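Local coordinates for TPR repeat-containing protein YrrB (Bacillus subtilis, PDB 2Q7F) that probably mediates complex formation among RNA sulfuration components, RNA processing components and aminoacyl-tRNA synthetases, as a monomeric tetratricopeptide repeat protein, at residues A78-A83 against Y95-V100. Residues are numbered along the deposited sequence; the frame is centred on the assembly and turned at random.
Sequences AFYDKA and YGAGNV
Tyr80 lays one face of its ring on the backbone of the facing helix, over the peptide link that joins Gly96 to Ala97. The Gly96 carbonyl carbon sits 3.3 Å above the Tyr80 ring plane and the Ala97 N much the same, both displaced toward the rim on the CE2 side. Near the phenol end, Tyr80 CZ comes within 3.4 Å of Gly96 CA, a fit that depends on the glycine: a beta carbon there would point toward Tyr80 and run into its ring. The ring gets there with CG anti to its own carbonyl carbon (chi1 -68°), leaning from helix 73-86 toward helix 91-103. Ala97 CB packs alongside the root of the ring, 4.0 Å from Tyr80 CD2, while Val100 brings its CG2 methyl to the ring edge, 4.2 Å from Tyr80 CE2. This is the packing of neighbouring tetratricopeptide repeats: residues 78-83 lie in the second repeat and residues 95-100 in the third, and the short segments run nearly antiparallel at 154° with their axes 9.6 Å apart. Leu77, on helix 73-86, also touches Ala97 and Val100. No direct hydrogen bond crosses between the segments, but a water donates to both Tyr80 OH, at 3.1 Å, and Gly96 O, at 2.7 Å. The same hydroxyl reaches back to helix 57-69, where it hydrogen-bonds Asn65 OD1 and, weakly, Ser68 OG. A leucine here would probably leave Asn65 OD1 and the bridging water without their phenol mate and the Gly96-Ala97 peptide without its flat cover.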
loop_
_atom_site.group_PDB
_atom_site.type_symbol
_atom_site.label_atom_id
_atom_site.label_comp_id
_atom_site.label_asym_id
_atom_site.label_seq_id
_atom_site.Cartn_x
_atom_site.Cartn_y
_atom_site.Cartn_z
ATOM N N ALA A 78 -9.836 5.344 -19.892
ATOM C CA ALA A 78 -10.853 5.133 -20.907
ATOM C C ALA A 78 -10.801 3.701 -21.431
ATOM O O ALA A 78 -11.830 3.112 -21.724
ATOM C CB ALA A 78 -10.711 6.124 -22.015
ATOM N N PHE A 79 -9.609 3.129 -21.520
ATOM C CA PHE A 79 -9.492 1.744 -21.976
ATOM C C PHE A 79 -9.918 0.722 -20.919
ATOM O O PHE A 79 -10.590 -0.249 -21.254
ATOM C CB PHE A 79 -8.099 1.456 -22.524
ATOM C CG PHE A 79 -7.909 1.917 -23.937
ATOM C CD1 PHE A 79 -8.309 1.116 -25.003
ATOM C CD2 PHE A 79 -7.361 3.158 -24.209
ATOM C CE1 PHE A 79 -8.152 1.538 -26.308
ATOM C CE2 PHE A 79 -7.196 3.588 -25.523
ATOM C CZ PHE A 79 -7.594 2.764 -26.575
ATOM N N TYR A 80 -9.547 0.954 -19.649
ATOM C CA TYR A 80 -10.033 0.128 -18.527
ATOM C C TYR A 80 -11.545 0.190 -18.476
ATOM O O TYR A 80 -12.202 -0.825 -18.245
ATOM C CB TYR A 80 -9.468 0.579 -17.177
ATOM C CG TYR A 80 -7.987 0.359 -16.995
ATOM C CD1 TYR A 80 -7.409 -0.922 -17.175
ATOM C CD2 TYR A 80 -7.149 1.420 -16.630
ATOM C CE1 TYR A 80 -6.033 -1.122 -17.006
ATOM C CE2 TYR A 80 -5.769 1.226 -16.460
ATOM C CZ TYR A 80 -5.228 -0.039 -16.647
ATOM O OH TYR A 80 -3.873 -0.218 -16.475
ATOM N N ASP A 81 -12.093 1.381 -18.707
ATOM C CA ASP A 81 -13.536 1.571 -18.749
ATOM C C ASP A 81 -14.158 0.621 -19.775
ATOM O O ASP A 81 -15.097 -0.106 -19.470
ATOM C CB ASP A 81 -13.886 3.027 -19.068
ATOM C CG ASP A 81 -15.365 3.313 -18.937
ATOM O OD1 ASP A 81 -16.030 3.498 -19.977
ATOM O OD2 ASP A 81 -15.875 3.338 -17.804
ATOM N N LYS A 82 -13.600 0.618 -20.977
ATOM C CA LYS A 82 -14.062 -0.238 -22.058
ATOM C C LYS A 82 -14.004 -1.729 -21.703
ATOM O O LYS A 82 -14.953 -2.472 -21.949
ATOM C CB LYS A 82 -13.258 0.059 -23.335
ATOM C CG LYS A 82 -13.718 -0.706 -24.595
ATOM C CD LYS A 82 -15.204 -0.538 -24.895
ATOM C CE LYS A 82 -15.607 -1.493 -26.005
ATOM N NZ LYS A 82 -17.018 -1.303 -26.424
ATOM N N ALA A 83 -12.895 -2.151 -21.111
ATOM C CA ALA A 83 -12.733 -3.530 -20.668
ATOM C C ALA A 83 -13.839 -3.946 -19.693
ATOM O O ALA A 83 -14.391 -5.041 -19.817
ATOM C CB ALA A 83 -11.374 -3.719 -20.039
ATOM N N TYR A 95 -7.873 -3.257 -11.019
ATOM C CA TYR A 95 -6.542 -3.054 -10.460
ATOM C C TYR A 95 -5.739 -1.988 -11.220
ATOM O O TYR A 95 -5.107 -1.124 -10.608
ATOM C CB TYR A 95 -5.779 -4.369 -10.422
ATOM C CG TYR A 95 -4.430 -4.265 -9.755
ATOM C CD1 TYR A 95 -4.327 -4.087 -8.375
ATOM C CD2 TYR A 95 -3.251 -4.326 -10.499
ATOM C CE1 TYR A 95 -3.088 -3.993 -7.754
ATOM C CE2 TYR A 95 -2.005 -4.220 -9.883
ATOM C CZ TYR A 95 -1.936 -4.062 -8.513
ATOM O OH TYR A 95 -0.716 -3.956 -7.886
ATOM N N GLY A 96 -5.764 -2.059 -12.549
ATOM C CA GLY A 96 -5.047 -1.116 -13.384
ATOM C C GLY A 96 -5.576 0.284 -13.179
ATOM O O GLY A 96 -4.796 1.207 -12.992
ATOM N N ALA A 97 -6.900 0.441 -13.196
ATOM C CA ALA A 97 -7.524 1.748 -12.963
ATOM C C ALA A 97 -7.202 2.282 -11.574
ATOM O O ALA A 97 -7.036 3.485 -11.396
ATOM C CB ALA A 97 -9.036 1.675 -13.157
ATOM N N GLY A 98 -7.125 1.372 -10.600
ATOM C CA GLY A 98 -6.835 1.720 -9.205
ATOM C C GLY A 98 -5.483 2.377 -9.051
ATOM O O GLY A 98 -5.361 3.413 -8.385
ATOM N N ASN A 99 -4.471 1.784 -9.691
ATOM C CA ASN A 99 -3.129 2.349 -9.698
ATOM C C ASN A 99 -3.083 3.763 -10.296
ATOM O O ASN A 99 -2.341 4.621 -9.814
ATOM C CB ASN A 99 -2.153 1.414 -10.403
ATOM C CG ASN A 99 -1.741 0.244 -9.529
ATOM O OD1 ASN A 99 -1.817 -0.929 -9.931
ATOM N ND2 ASN A 99 -1.304 0.553 -8.316
ATOM N N VAL A 100 -3.889 4.006 -11.323
ATOM C CA VAL A 100 -3.962 5.332 -11.927
ATOM C C VAL A 100 -4.501 6.322 -10.895
ATOM O O VAL A 100 -3.970 7.415 -10.727
ATOM C CB VAL A 100 -4.841 5.328 -13.208
ATOM C CG1 VAL A 100 -5.045 6.751 -13.755
ATOM C CG2 VAL A 100 -4.214 4.431 -14.273
HETATM O O HOH W 1 -2.401 1.473 -14.265
#